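Local structure of adenosine deaminase 1 (Arthrobacter aurescens, 3RYS) at residues L30-I40 / A71-M82; G93-M101 / S318-L328. The protein probably catalyses the zinc-dependent hydrolytic deamination of adenine to hypoxanthine and ammonium, a step of purine salvage. All coordinates share one frame; numbering follows the deposited sequence.

Contact 1 (L30-I40 / A71-M82)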
loop_
_atom_site.group_PDB
_atom_site.type_symbol
_atom_site.label_atom_id
_atom_site.label_comp_id
_atom_site.label_asym_id
_atom_site.label_seq_id
_atom_site.Cartn_x
_atom_site.Cartn_y
_atom_site.Cartn_z
ATOM N N LEU A 30 -8.563 16.013 7.784
ATOM C CA LEU A 30 -7.801 15.578 8.951
ATOM C C LEU A 30 -6.510 16.372 9.086
ATOM O O LEU A 30 -6.095 16.715 10.194
ATOM C CB LEU A 30 -7.500 14.081 8.883
ATOM C CG LEU A 30 -6.816 13.513 10.126
ATOM C CD1 LEU A 30 -7.544 13.953 11.386
ATOM C CD2 LEU A 30 -6.714 11.993 10.054
ATOM N N ILE A 31 -5.882 16.661 7.953
ATOM C CA ILE A 31 -4.679 17.482 7.938
ATOM C C ILE A 31 -4.918 18.815 8.659
ATOM O O ILE A 31 -4.180 19.180 9.573
ATOM C CB ILE A 31 -4.185 17.722 6.499
ATOM C CG1 ILE A 31 -3.842 16.389 5.833
ATOM C CG2 ILE A 31 -2.973 18.624 6.496
ATOM C CD1 ILE A 31 -3.277 16.520 4.429
ATOM N N PHE A 32 -5.963 19.528 8.261
ATOM C CA PHE A 32 -6.305 20.793 8.898
ATOM C C PHE A 32 -6.700 20.644 10.369
ATOM O O PHE A 32 -6.448 21.536 11.180
ATOM C CB PHE A 32 -7.407 21.504 8.113
ATOM C CG PHE A 32 -6.888 22.383 7.021
ATOM C CD1 PHE A 32 -6.337 21.835 5.878
ATOM C CD2 PHE A 32 -6.944 23.762 7.140
ATOM C CE1 PHE A 32 -5.850 22.643 4.870
ATOM C CE2 PHE A 32 -6.462 24.575 6.137
ATOM C CZ PHE A 32 -5.913 24.016 5.000
ATOM N N ALA A 33 -7.320 19.521 10.712
ATOM C CA ALA A 33 -7.730 19.283 12.090
ATOM C C ALA A 33 -6.519 19.031 12.990
ATOM O O ALA A 33 -6.437 19.554 14.103
ATOM C CB ALA A 33 -8.703 18.112 12.160
ATOM N N LEU A 34 -5.580 18.227 12.501
ATOM C CA LEU A 34 -4.379 17.910 13.265
ATOM C C LEU A 34 -3.461 19.122 13.352
ATOM O O LEU A 34 -2.824 19.356 14.379
ATOM C CB LEU A 34 -3.648 16.711 12.657
ATOM C CG LEU A 34 -4.447 15.407 12.698
ATOM C CD1 LEU A 34 -3.685 14.274 12.032
ATOM C CD2 LEU A 34 -4.805 15.047 14.131
ATOM N N ALA A 35 -3.401 19.893 12.272
ATOM C CA ALA A 35 -2.660 21.144 12.285
ATOM C C ALA A 35 -3.188 22.018 13.413
ATOM O O ALA A 35 -2.419 22.581 14.192
ATOM C CB ALA A 35 -2.794 21.860 10.945
ATOM N N GLU A 36 -4.509 22.116 13.506
ATOM C CA GLU A 36 -5.136 22.958 14.512
ATOM C C GLU A 36 -4.832 22.473 15.923
ATOM O O GLU A 36 -4.455 23.259 16.793
ATOM C CB GLU A 36 -6.642 23.017 14.288
ATOM C CG GLU A 36 -7.346 24.042 15.153
ATOM C CD GLU A 36 -8.674 24.470 14.565
ATOM O OE1 GLU A 36 -8.916 24.184 13.372
ATOM O OE2 GLU A 36 -9.472 25.094 15.295
ATOM N N ARG A 37 -4.991 21.171 16.137
ATOM C CA ARG A 37 -4.746 20.561 17.438
ATOM C C ARG A 37 -3.293 20.724 17.882
ATOM O O ARG A 37 -3.000 20.772 19.077
ATOM C CB ARG A 37 -5.122 19.077 17.401
ATOM C CG ARG A 37 -5.333 18.457 18.772
ATOM C CD ARG A 37 -6.163 17.184 18.677
ATOM N NE ARG A 37 -5.417 16.079 18.078
ATOM C CZ ARG A 37 -5.935 14.886 17.804
ATOM N NH1 ARG A 37 -7.213 14.637 18.069
ATOM N NH2 ARG A 37 -5.174 13.945 17.260
ATOM N N ASN A 38 -2.383 20.805 16.918
ATOM C CA ASN A 38 -0.965 20.934 17.230
ATOM C C ASN A 38 -0.495 22.374 17.128
ATOM O O ASN A 38 0.694 22.663 17.284
ATOM C CB ASN A 38 -0.124 20.045 16.312
ATOM C CG ASN A 38 -0.235 18.580 16.663
ATOM O OD1 ASN A 38 -0.134 17.711 15.797
ATOM N ND2 ASN A 38 -0.453 18.296 17.938
ATOM N N GLY A 39 -1.437 23.277 16.870
ATOM C CA GLY A 39 -1.115 24.679 16.683
ATOM C C GLY A 39 -0.063 24.864 15.607
ATOM O O GLY A 39 0.892 25.616 15.777
ATOM N N ILE A 40 -0.235 24.159 14.496
ATOM C CA ILE A 40 0.697 24.251 13.385
ATOM C C ILE A 40 0.146 25.158 12.295
ATOM O O ILE A 40 -1.018 25.050 11.916
ATOM C CB ILE A 40 0.997 22.861 12.785
ATOM C CG1 ILE A 40 1.815 22.022 13.768
ATOM C CG2 ILE A 40 1.723 22.993 11.451
ATOM C CD1 ILE A 40 1.988 20.586 13.335
ATOM N N ALA A 71 3.789 16.655 8.342
ATOM C CA ALA A 71 4.216 17.599 9.370
ATOM C C ALA A 71 3.205 17.764 10.508
ATOM O O ALA A 71 3.569 18.191 11.604
ATOM C CB ALA A 71 4.539 18.949 8.748
ATOM N N VAL A 72 1.944 17.432 10.250
ATOM C CA VAL A 72 0.902 17.567 11.267
ATOM C C VAL A 72 0.878 16.382 12.234
ATOM O O VAL A 72 0.213 16.431 13.269
ATOM C CB VAL A 72 -0.500 17.745 10.643
ATOM C CG1 VAL A 72 -0.530 18.978 9.747
ATOM C CG2 VAL A 72 -0.904 16.499 9.870
ATOM N N LEU A 73 1.610 15.325 11.895
ATOM C CA LEU A 73 1.673 14.133 12.734
ATOM C C LEU A 73 2.727 14.262 13.825
ATOM O O LEU A 73 3.881 13.914 13.611
ATOM C CB LEU A 73 1.985 12.907 11.879
ATOM C CG LEU A 73 0.977 12.539 10.793
ATOM C CD1 LEU A 73 1.491 11.372 9.958
ATOM C CD2 LEU A 73 -0.372 12.219 11.424
ATOM N N GLN A 74 2.326 14.737 15.001
ATOM C CA GLN A 74 3.276 14.998 16.086
ATOM C C GLN A 74 3.161 14.013 17.246
ATOM O O GLN A 74 4.165 13.570 17.805
ATOM C CB GLN A 74 3.092 16.423 16.627
ATOM C CG GLN A 74 3.395 17.522 15.626
ATOM C CD GLN A 74 4.827 17.474 15.135
ATOM O OE1 GLN A 74 5.084 17.538 13.934
ATOM N NE2 GLN A 74 5.770 17.355 16.066
ATOM N N THR A 75 1.930 13.684 17.611
ATOM C CA THR A 75 1.679 12.917 18.819
ATOM C C THR A 75 1.161 11.527 18.505
ATOM O O THR A 75 0.683 11.256 17.403
ATOM C CB THR A 75 0.639 13.618 19.718
ATOM O OG1 THR A 75 -0.666 13.491 19.136
ATOM C CG2 THR A 75 0.982 15.092 19.872
ATOM N N GLU A 76 1.252 10.657 19.502
ATOM C CA GLU A 76 0.738 9.308 19.401
ATOM C C GLU A 76 -0.724 9.352 18.970
ATOM O O GLU A 76 -1.157 8.569 18.128
ATOM C CB GLU A 76 0.889 8.608 20.752
ATOM C CG GLU A 76 1.136 7.117 20.668
ATOM C CD GLU A 76 1.867 6.578 21.887
ATOM O OE1 GLU A 76 2.995 7.045 22.163
ATOM O OE2 GLU A 76 1.317 5.676 22.562
ATOM N N GLN A 77 -1.476 10.288 19.540
ATOM C CA GLN A 77 -2.890 10.444 19.222
ATOM C C GLN A 77 -3.074 10.733 17.735
ATOM O O GLN A 77 -3.998 10.220 17.100
ATOM C CB GLN A 77 -3.508 11.560 20.074
ATOM C CG GLN A 77 -5.032 11.658 19.999
ATOM C CD GLN A 77 -5.727 10.346 20.345
ATOM O OE1 GLN A 77 -5.200 9.529 21.104
ATOM N NE2 GLN A 77 -6.918 10.140 19.786
ATOM N N ASP A 78 -2.185 11.551 17.182
ATOM C CA ASP A 78 -2.222 11.886 15.761
ATOM C C ASP A 78 -2.146 10.644 14.871
ATOM O O ASP A 78 -2.913 10.505 13.916
ATOM C CB ASP A 78 -1.091 12.855 15.416
ATOM C CG ASP A 78 -1.255 14.202 16.095
ATOM O OD1 ASP A 78 -2.408 14.573 16.400
ATOM O OD2 ASP A 78 -0.235 14.888 16.320
ATOM N N PHE A 79 -1.223 9.742 15.191
ATOM C CA PHE A 79 -1.055 8.521 14.415
ATOM C C PHE A 79 -2.248 7.583 14.571
ATOM O O PHE A 79 -2.728 7.006 13.595
ATOM C CB PHE A 79 0.255 7.820 14.786
ATOM C CG PHE A 79 1.480 8.543 14.301
ATOM C CD1 PHE A 79 1.938 8.368 12.999
ATOM C CD2 PHE A 79 2.167 9.409 15.135
ATOM C CE1 PHE A 79 3.063 9.041 12.542
ATOM C CE2 PHE A 79 3.292 10.086 14.685
ATOM C CZ PHE A 79 3.742 9.898 13.385
ATOM N N THR A 80 -2.728 7.446 15.804
ATOM C CA THR A 80 -3.905 6.634 16.091
ATOM C C THR A 80 -5.117 7.120 15.304
ATOM O O THR A 80 -5.768 6.343 14.608
ATOM C CB THR A 80 -4.248 6.670 17.589
ATOM O OG1 THR A 80 -3.245 5.961 18.326
ATOM C CG2 THR A 80 -5.604 6.036 17.839
ATOM N N ASP A 81 -5.413 8.410 15.428
ATOM C CA ASP A 81 -6.508 9.029 14.693
ATOM C C ASP A 81 -6.433 8.735 13.196
ATOM O O ASP A 81 -7.432 8.374 12.581
ATOM C CB ASP A 81 -6.521 10.541 14.926
ATOM C CG ASP A 81 -7.071 10.916 16.289
ATOM O OD1 ASP A 81 -7.630 10.031 16.969
ATOM O OD2 ASP A 81 -6.954 12.098 16.675
ATOM N N MET A 82 -5.247 8.888 12.615
ATOM C CA MET A 82 -5.078 8.693 11.178
ATOM C C MET A 82 -5.357 7.256 10.780
ATOM O O MET A 82 -5.987 6.995 9.750
ATOM C CB MET A 82 -3.664 9.074 10.741
ATOM C CG MET A 82 -3.276 8.536 9.376
ATOM S SD MET A 82 -1.568 8.931 8.953
ATOM C CE MET A 82 -0.692 8.015 10.213
#

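Contact 2 (G93-M101 / S318-L328)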
loop_
_atom_site.group_PDB
_atom_site.type_symbol
_atom_site.label_atom_id
_atom_site.label_comp_id
_atom_site.label_asym_id
_atom_site.label_seq_id
_atom_site.Cartn_x
_atom_site.Cartn_y
_atom_site.Cartn_z
ATOM N N GLY A 93 -15.689 -0.096 2.809
ATOM C CA GLY A 93 -15.450 -0.356 1.402
ATOM C C GLY A 93 -15.192 -1.815 1.084
ATOM O O GLY A 93 -14.906 -2.167 -0.063
ATOM N N GLY A 94 -15.275 -2.672 2.096
ATOM C CA GLY A 94 -15.162 -4.102 1.875
ATOM C C GLY A 94 -13.856 -4.729 2.324
ATOM O O GLY A 94 -13.717 -5.950 2.285
ATOM N N VAL A 95 -12.901 -3.903 2.747
ATOM C CA VAL A 95 -11.606 -4.399 3.214
ATOM C C VAL A 95 -11.771 -5.268 4.465
ATOM O O VAL A 95 -12.192 -4.791 5.520
ATOM C CB VAL A 95 -10.613 -3.245 3.497
ATOM C CG1 VAL A 95 -9.269 -3.791 3.962
ATOM C CG2 VAL A 95 -10.429 -2.378 2.265
ATOM N N ARG A 96 -11.436 -6.547 4.334
ATOM C CA ARG A 96 -11.607 -7.509 5.417
ATOM C C ARG A 96 -10.287 -7.727 6.148
ATOM O O ARG A 96 -10.256 -8.125 7.315
ATOM C CB ARG A 96 -12.124 -8.829 4.854
ATOM C CG ARG A 96 -13.513 -8.722 4.274
ATOM C CD ARG A 96 -14.511 -8.492 5.388
ATOM N NE ARG A 96 -14.589 -9.660 6.256
ATOM C CZ ARG A 96 -14.773 -9.607 7.570
ATOM N NH1 ARG A 96 -14.894 -8.432 8.174
ATOM N NH2 ARG A 96 -14.827 -10.728 8.280
ATOM N N HIS A 97 -9.199 -7.448 5.441
ATOM C CA HIS A 97 -7.856 -7.601 5.970
ATOM C C HIS A 97 -6.971 -6.537 5.333
ATOM O O HIS A 97 -7.016 -6.320 4.116
ATOM C CB HIS A 97 -7.325 -8.997 5.648
ATOM C CG HIS A 97 -5.948 -9.260 6.170
ATOM N ND1 HIS A 97 -4.815 -9.099 5.400
ATOM C CD2 HIS A 97 -5.521 -9.692 7.380
ATOM C CE1 HIS A 97 -3.751 -9.412 6.116
ATOM N NE2 HIS A 97 -4.151 -9.775 7.321
ATOM N N ALA A 98 -6.172 -5.870 6.157
ATOM C CA ALA A 98 -5.345 -4.773 5.682
ATOM C C ALA A 98 -3.910 -4.930 6.155
ATOM O O ALA A 98 -3.651 -5.024 7.355
ATOM C CB ALA A 98 -5.919 -3.447 6.150
ATOM N N GLU A 99 -2.978 -4.977 5.209
ATOM C CA GLU A 99 -1.563 -5.012 5.555
ATOM C C GLU A 99 -0.942 -3.655 5.248
ATOM O O GLU A 99 -0.749 -3.285 4.090
ATOM C CB GLU A 99 -0.849 -6.174 4.861
ATOM C CG GLU A 99 -1.270 -7.523 5.439
ATOM C CD GLU A 99 -0.635 -8.715 4.749
ATOM O OE1 GLU A 99 0.469 -8.569 4.184
ATOM O OE2 GLU A 99 -1.245 -9.804 4.790
ATOM N N ILE A 100 -0.644 -2.917 6.311
ATOM C CA ILE A 100 -0.439 -1.478 6.226
ATOM C C ILE A 100 1.020 -1.057 6.314
ATOM O O ILE A 100 1.745 -1.448 7.229
ATOM C CB ILE A 100 -1.236 -0.777 7.337
ATOM C CG1 ILE A 100 -2.722 -1.114 7.195
ATOM C CG2 ILE A 100 -1.012 0.724 7.300
ATOM C CD1 ILE A 100 -3.516 -0.953 8.474
ATOM N N MET A 101 1.445 -0.247 5.354
ATOM C CA MET A 101 2.798 0.294 5.364
ATOM C C MET A 101 2.899 1.613 6.121
ATOM O O MET A 101 1.926 2.357 6.275
ATOM C CB MET A 101 3.338 0.462 3.942
ATOM C CG MET A 101 4.193 -0.698 3.470
ATOM S SD MET A 101 4.738 -0.498 1.764
ATOM C CE MET A 101 3.265 -0.993 0.880
ATOM N N SER A 318 -2.072 -12.451 0.890
ATOM C CA SER A 318 -1.850 -11.842 2.200
ATOM C C SER A 318 -0.987 -12.730 3.100
ATOM O O SER A 318 -0.791 -13.916 2.822
ATOM C CB SER A 318 -3.182 -11.516 2.886
ATOM O OG SER A 318 -3.882 -12.695 3.239
ATOM N N PHE A 319 -0.467 -12.136 4.168
ATOM C CA PHE A 319 0.306 -12.870 5.162
ATOM C C PHE A 319 -0.575 -13.197 6.362
ATOM O O PHE A 319 -0.092 -13.358 7.480
ATOM C CB PHE A 319 1.531 -12.067 5.607
ATOM C CG PHE A 319 2.490 -11.753 4.494
ATOM C CD1 PHE A 319 2.765 -12.689 3.510
ATOM C CD2 PHE A 319 3.132 -10.525 4.437
ATOM C CE1 PHE A 319 3.652 -12.400 2.483
ATOM C CE2 PHE A 319 4.024 -10.237 3.413
ATOM C CZ PHE A 319 4.280 -11.175 2.439
ATOM N N ALA A 320 -1.878 -13.283 6.118
ATOM C CA ALA A 320 -2.825 -13.663 7.153
ATOM C C ALA A 320 -2.791 -15.175 7.366
ATOM O O ALA A 320 -2.235 -15.915 6.547
ATOM C CB ALA A 320 -4.223 -13.206 6.781
ATOM N N SER A 321 -3.379 -15.627 8.470
ATOM C CA SER A 321 -3.440 -17.050 8.780
ATOM C C SER A 321 -4.270 -17.798 7.741
ATOM O O SER A 321 -5.211 -17.247 7.169
ATOM C CB SER A 321 -4.055 -17.263 10.159
ATOM O OG SER A 321 -5.444 -16.975 10.141
ATOM N N ASP A 322 -3.930 -19.056 7.499
ATOM C CA ASP A 322 -4.695 -19.854 6.554
ATOM C C ASP A 322 -6.163 -19.904 6.979
ATOM O O ASP A 322 -7.063 -20.024 6.142
ATOM C CB ASP A 322 -4.104 -21.260 6.435
ATOM C CG ASP A 322 -2.712 -21.253 5.828
ATOM O OD1 ASP A 322 -2.481 -20.473 4.878
ATOM O OD2 ASP A 322 -1.848 -22.022 6.299
ATOM N N ALA A 323 -6.391 -19.797 8.285
ATOM C CA ALA A 323 -7.740 -19.777 8.842
ATOM C C ALA A 323 -8.469 -18.493 8.453
ATOM O O ALA A 323 -9.625 -18.524 8.028
ATOM C CB ALA A 323 -7.685 -19.918 10.361
ATOM N N ARG A 324 -7.781 -17.366 8.606
ATOM C CA ARG A 324 -8.333 -16.073 8.232
ATOM C C ARG A 324 -8.583 -16.002 6.729
ATOM O O ARG A 324 -9.548 -15.382 6.285
ATOM C CB ARG A 324 -7.392 -14.949 8.662
ATOM C CG ARG A 324 -7.915 -13.556 8.375
ATOM C CD ARG A 324 -9.211 -13.291 9.111
ATOM N NE ARG A 324 -9.689 -11.927 8.895
ATOM C CZ ARG A 324 -10.744 -11.403 9.511
ATOM N NH1 ARG A 324 -11.427 -12.134 10.379
ATOM N NH2 ARG A 324 -11.114 -10.151 9.262
ATOM N N LYS A 325 -7.712 -16.639 5.951
ATOM C CA LYS A 325 -7.865 -16.661 4.501
ATOM C C LYS A 325 -9.100 -17.455 4.107
ATOM O O LYS A 325 -9.887 -17.025 3.259
ATOM C CB LYS A 325 -6.626 -17.264 3.831
ATOM C CG LYS A 325 -5.398 -16.369 3.871
ATOM C CD LYS A 325 -4.153 -17.101 3.395
ATOM C CE LYS A 325 -2.979 -16.143 3.258
ATOM N NZ LYS A 325 -1.699 -16.848 2.977
ATOM N N ALA A 326 -9.264 -18.617 4.735
ATOM C CA ALA A 326 -10.364 -19.518 4.411
ATOM C C ALA A 326 -11.727 -18.844 4.547
ATOM O O ALA A 326 -12.538 -18.883 3.617
ATOM C CB ALA A 326 -10.297 -20.769 5.275
ATOM N N VAL A 327 -11.978 -18.230 5.699
ATOM C CA VAL A 327 -13.263 -17.582 5.936
ATOM C C VAL A 327 -13.482 -16.395 4.994
ATOM O O VAL A 327 -14.600 -16.152 4.540
ATOM C CB VAL A 327 -13.445 -17.144 7.414
ATOM C CG1 VAL A 327 -13.225 -18.325 8.351
ATOM C CG2 VAL A 327 -12.511 -15.997 7.759
ATOM N N LEU A 328 -12.410 -15.670 4.692
ATOM C CA LEU A 328 -12.486 -14.552 3.755
ATOM C C LEU A 328 -12.695 -15.053 2.327
ATOM O O LEU A 328 -13.484 -14.488 1.571
ATOM C CB LEU A 328 -11.230 -13.682 3.841
ATOM C CG LEU A 328 -11.249 -12.521 4.839
ATOM C CD1 LEU A 328 -12.001 -12.874 6.111
ATOM C CD2 LEU A 328 -9.829 -12.062 5.153
#

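Contact 1 (L30-I40 / A71-M82)
Arg37 reaches across from the end of helix 28-37 to Asp78 and Asp81 in the first turns of helix 76-92, forming a salt-bridge network between two nearly antiparallel helices of the adenosine deaminase TIM-barrel fold. The axes of segments 30-37 and 76-82 approach to 11.3 Å, with directions 164° apart. Asp81 OD2 accepts from both terminal nitrogens of Arg37, NH1 at 2.9 Å and NH2 at 2.6 Å, gripped end-on. Arg37 NH2 also donates to Asp78 OD1 at 3.0 Å, an almost straight bond (172°) that meets the oxygen nearly along its C-O axis. Both acceptors lie at the guanidinium edge, and the Asp78 carboxylate is almost coplanar with it. The bend at chi3 (72°) brings the end of the Arg37 chain round to them.

Within its own segment, the other oxygen of Asp78, OD2, accepts from Gln74 N on its anti side and from Thr75 N above the carboxylate plane. Asp78 N in turn donates to Thr75 OG1, completing a capping box with Thr75 as N-cap. One buried carboxylate thus closes the helix start with one oxygen and receives the arginine with the other, and the positive charge should favour its ionised form. Across the contact, a Schellman motif at Gly39 ends the arginine's helix.

Beneath the charges, Leu34 sets its CB against Val72 CB and its CD1 against Leu73 CD2, while CD2 lies beside Asp78 OD1. Val72 crosses Leu34 at about a right angle, and its CG1 fits between Ile31 and Ala35. Outside the pair, Arg110 NH2 donates a hydrogen bond to Leu73 O. At the far end Leu30 CD2 rests 3.9 Å from Met82 CA.

Contact 2 (G93-M101 / S318-L328)
Ser318, in the loop before helix 322-339, lays its CB obliquely beside the His97 ring, on the strand 95-102 of the parallel barrel sheet; its hydroxyl is taken by Ile315 O. Next, the backbone N of Phe319 donates to Glu99 OE2, though the place of that oxygen is less sure. Glu99 is anchored independently, since OE1 makes a salt bridge with Arg220, which also forms a cation-pi contact with the Phe319 ring. Ala320 then puts its CB over one face of His97, a CH-pi contact 3.8 Å from the ring centroid. Ser321 is the N-cap, its OG accepting from Arg324 N. In the first turn, Arg324 NH2 donates to Arg96 O at 2.9 Å; Arg96 O lies in the guanidinium plane of Arg324, while the donor is tilted 26° from the carbonyl plane. The same Arg324 nitrogen also lies over one face of the Arg96 guanidinium, offset toward its rim. Leu328 packs CG against Arg96 CB at 3.8 Å and CD2 against His97 CB. With Glu331 pairing with Arg96 NE and offsetting part of the charge, and the carbonyl holding Arg324, the two arginines can probably sit close at little cost.

In the fold
The centre of contact 1 lies about 21 Å from that of the chain, that of contact 2 about 14 Å. Contact 1 joins one helix to another and to the turn that leads into it; contact 2 seats the start of the last helix on a barrel strand. The two are consecutive: helix 76-92, which begins in contact 1, leads into strand 95-102 of contact 2. Both are partly buried, but contact 1 also includes two exposed residues, among them its arginine, while contact 2 has none. Contact 1 spans its helices with an arginine-carboxylate network above an aliphatic layer, whereas the bonds between the segments of contact 2 use backbone groups, and its charged partners Arg220 and Glu331 come from elsewhere. Neither contact supplies a zinc ligand.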